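Local structure of plastocyanin (Adiantum capillus-veneris, 1KDJ) at residues Ile39-Pro44 against Lys56-Asp61. The protein carries electrons between the cytochrome b6-f complex and P700 of photosystem I by means of a bound copper ion. Numbering follows the deposited sequence.
Sequences IVFDIP and KAASMD
S59 bonds to the edge strand 40-41 through its hydroxyl: F41 N donates to S59 OG at 2.9 Å, nearly straight (170°). With chi1 at -62°, OG stands beside its own backbone N and anti to the carbonyl carbon, where it also hydrogen-bonds L55 O in the last turn of helix 49-57. A water donates to S59 OG and to F41 O, and these three partners together fix the rotation of the hydroxyl. One residue on, M60 N donates to I39 O at 2.8 Å.

The F41 ring turns its CD2-CE2 edge to the segment 56-61. A58 O lies in the ring plane, 3.4 Å from F41 CD2, and the methyl CB of A58 sits 3.9 Å from the same atom; Y83 and L55 also touch this side chain. With alanine in place of F41 the ring would be gone, and the A58 methyl and L55 would probably face a gap between strand and helix end. I39 reaches M60 through CD1, 4.0 Å from SD, which the extended chi2 of M60 (172°) carries out to it. V40 puts CG2 3.5 Å from M60 O, while the I43 and K56 side chains cross at about a right angle, CD1 of I43 touching CG of K56.

The contact thus ties the exit of helix 49-57 to the outer strand of one sheet of the cupredoxin sandwich, the side chain of I39 lying about 6 Å from that of the copper ligand H37. S59 OG satisfies the N-H of F41 and M60 N the carbonyl of I39, whereas the buried A58 O, lacking a hydrogen-bond partner, meets the C-H edge of F41, a weaker compensation at most.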
loop_
_atom_site.group_PDB
_atom_site.type_symbol
_atom_site.label_atom_id
_atom_site.label_comp_id
_atom_site.label_asym_id
_atom_site.label_seq_id
_atom_site.Cartn_x
_atom_site.Cartn_y
_atom_site.Cartn_z
ATOM N N ILE A 39 -3.027 4.017 1.006
ATOM C CA ILE A 39 -2.437 2.985 0.153
ATOM C C ILE A 39 -3.569 2.428 -0.700
ATOM O O ILE A 39 -4.522 1.904 -0.126
ATOM C CB ILE A 39 -1.853 1.769 0.954
ATOM C CG1 ILE A 39 -0.760 2.230 1.955
ATOM C CG2 ILE A 39 -1.290 0.730 -0.062
ATOM C CD1 ILE A 39 -1.245 2.752 3.337
ATOM N N VAL A 40 -3.387 2.516 -1.989
ATOM C CA VAL A 40 -4.321 1.994 -2.970
ATOM C C VAL A 40 -3.509 1.199 -3.972
ATOM O O VAL A 40 -2.522 1.692 -4.519
ATOM C CB VAL A 40 -5.080 3.168 -3.696
ATOM C CG1 VAL A 40 -6.030 2.638 -4.763
ATOM C CG2 VAL A 40 -5.893 3.931 -2.681
ATOM N N PHE A 41 -3.977 -0.025 -4.279
ATOM C CA PHE A 41 -3.324 -0.872 -5.264
ATOM C C PHE A 41 -3.775 -0.574 -6.662
ATOM O O PHE A 41 -4.954 -0.331 -6.870
ATOM C CB PHE A 41 -3.592 -2.367 -4.964
ATOM C CG PHE A 41 -2.638 -2.923 -3.908
ATOM C CD1 PHE A 41 -1.402 -3.400 -4.307
ATOM C CD2 PHE A 41 -2.972 -2.894 -2.582
ATOM C CE1 PHE A 41 -0.506 -3.843 -3.356
ATOM C CE2 PHE A 41 -2.068 -3.337 -1.642
ATOM C CZ PHE A 41 -0.839 -3.809 -2.025
ATOM N N ASP A 42 -2.865 -0.545 -7.616
ATOM C CA ASP A 42 -3.174 -0.482 -9.030
ATOM C C ASP A 42 -3.729 -1.834 -9.475
ATOM O O ASP A 42 -3.218 -2.877 -9.056
ATOM C CB ASP A 42 -1.959 -0.267 -9.851
ATOM C CG ASP A 42 -1.926 1.012 -10.645
ATOM O OD1 ASP A 42 -2.959 1.480 -11.136
ATOM O OD2 ASP A 42 -0.831 1.543 -10.776
ATOM N N ILE A 43 -4.740 -1.900 -10.331
ATOM C CA ILE A 43 -5.264 -3.198 -10.772
ATOM C C ILE A 43 -4.602 -3.446 -12.116
ATOM O O ILE A 43 -4.769 -2.597 -12.988
ATOM C CB ILE A 43 -6.799 -3.182 -10.971
ATOM C CG1 ILE A 43 -7.535 -2.646 -9.746
ATOM C CG2 ILE A 43 -7.229 -4.610 -11.324
ATOM C CD1 ILE A 43 -7.335 -3.423 -8.455
ATOM N N PRO A 44 -3.827 -4.511 -12.369
ATOM C CA PRO A 44 -3.183 -4.737 -13.648
ATOM C C PRO A 44 -4.242 -4.920 -14.738
ATOM O O PRO A 44 -5.351 -5.436 -14.524
ATOM C CB PRO A 44 -2.324 -5.948 -13.413
ATOM C CG PRO A 44 -2.190 -6.037 -11.907
ATOM C CD PRO A 44 -3.576 -5.616 -11.461
ATOM N N LYS A 56 -8.613 -4.723 -4.674
ATOM C CA LYS A 56 -9.572 -3.739 -4.141
ATOM C C LYS A 56 -9.750 -3.923 -2.641
ATOM O O LYS A 56 -9.737 -2.940 -1.892
ATOM C CB LYS A 56 -10.964 -3.854 -4.803
ATOM C CG LYS A 56 -10.672 -3.436 -6.202
ATOM C CD LYS A 56 -11.888 -3.273 -7.070
ATOM C CE LYS A 56 -11.903 -1.803 -7.490
ATOM N NZ LYS A 56 -12.182 -0.939 -6.348
ATOM N N ALA A 57 -9.842 -5.162 -2.145
ATOM C CA ALA A 57 -9.971 -5.416 -0.724
ATOM C C ALA A 57 -8.709 -5.054 0.056
ATOM O O ALA A 57 -8.734 -4.859 1.260
ATOM C CB ALA A 57 -10.231 -6.868 -0.468
ATOM N N ALA A 58 -7.602 -4.971 -0.643
ATOM C CA ALA A 58 -6.332 -4.663 -0.015
ATOM C C ALA A 58 -6.053 -3.166 -0.150
ATOM O O ALA A 58 -4.941 -2.721 0.159
ATOM C CB ALA A 58 -5.202 -5.459 -0.709
ATOM N N SER A 59 -7.006 -2.371 -0.660
ATOM C CA SER A 59 -6.782 -0.962 -0.844
ATOM C C SER A 59 -7.615 -0.168 0.121
ATOM O O SER A 59 -8.671 -0.583 0.596
ATOM C CB SER A 59 -7.147 -0.574 -2.220
ATOM O OG SER A 59 -6.348 -1.232 -3.177
ATOM N N MET A 60 -7.062 0.970 0.533
ATOM C CA MET A 60 -7.824 1.923 1.328
ATOM C C MET A 60 -8.794 2.617 0.389
ATOM O O MET A 60 -8.591 2.806 -0.809
ATOM C CB MET A 60 -6.942 3.006 1.967
ATOM C CG MET A 60 -6.329 2.420 3.211
ATOM S SD MET A 60 -5.079 3.480 3.996
ATOM C CE MET A 60 -6.223 4.550 4.837
ATOM N N ASP A 61 -9.881 3.026 0.995
ATOM C CA ASP A 61 -10.909 3.746 0.288
ATOM C C ASP A 61 -10.253 5.081 -0.047
ATOM O O ASP A 61 -9.670 5.657 0.874
ATOM C CB ASP A 61 -12.053 3.812 1.291
ATOM C CG ASP A 61 -13.331 4.470 0.821
ATOM O OD1 ASP A 61 -13.535 4.556 -0.393
ATOM O OD2 ASP A 61 -14.116 4.893 1.679
HETATM O O HOH W 1 -7.634 -0.696 -5.941
#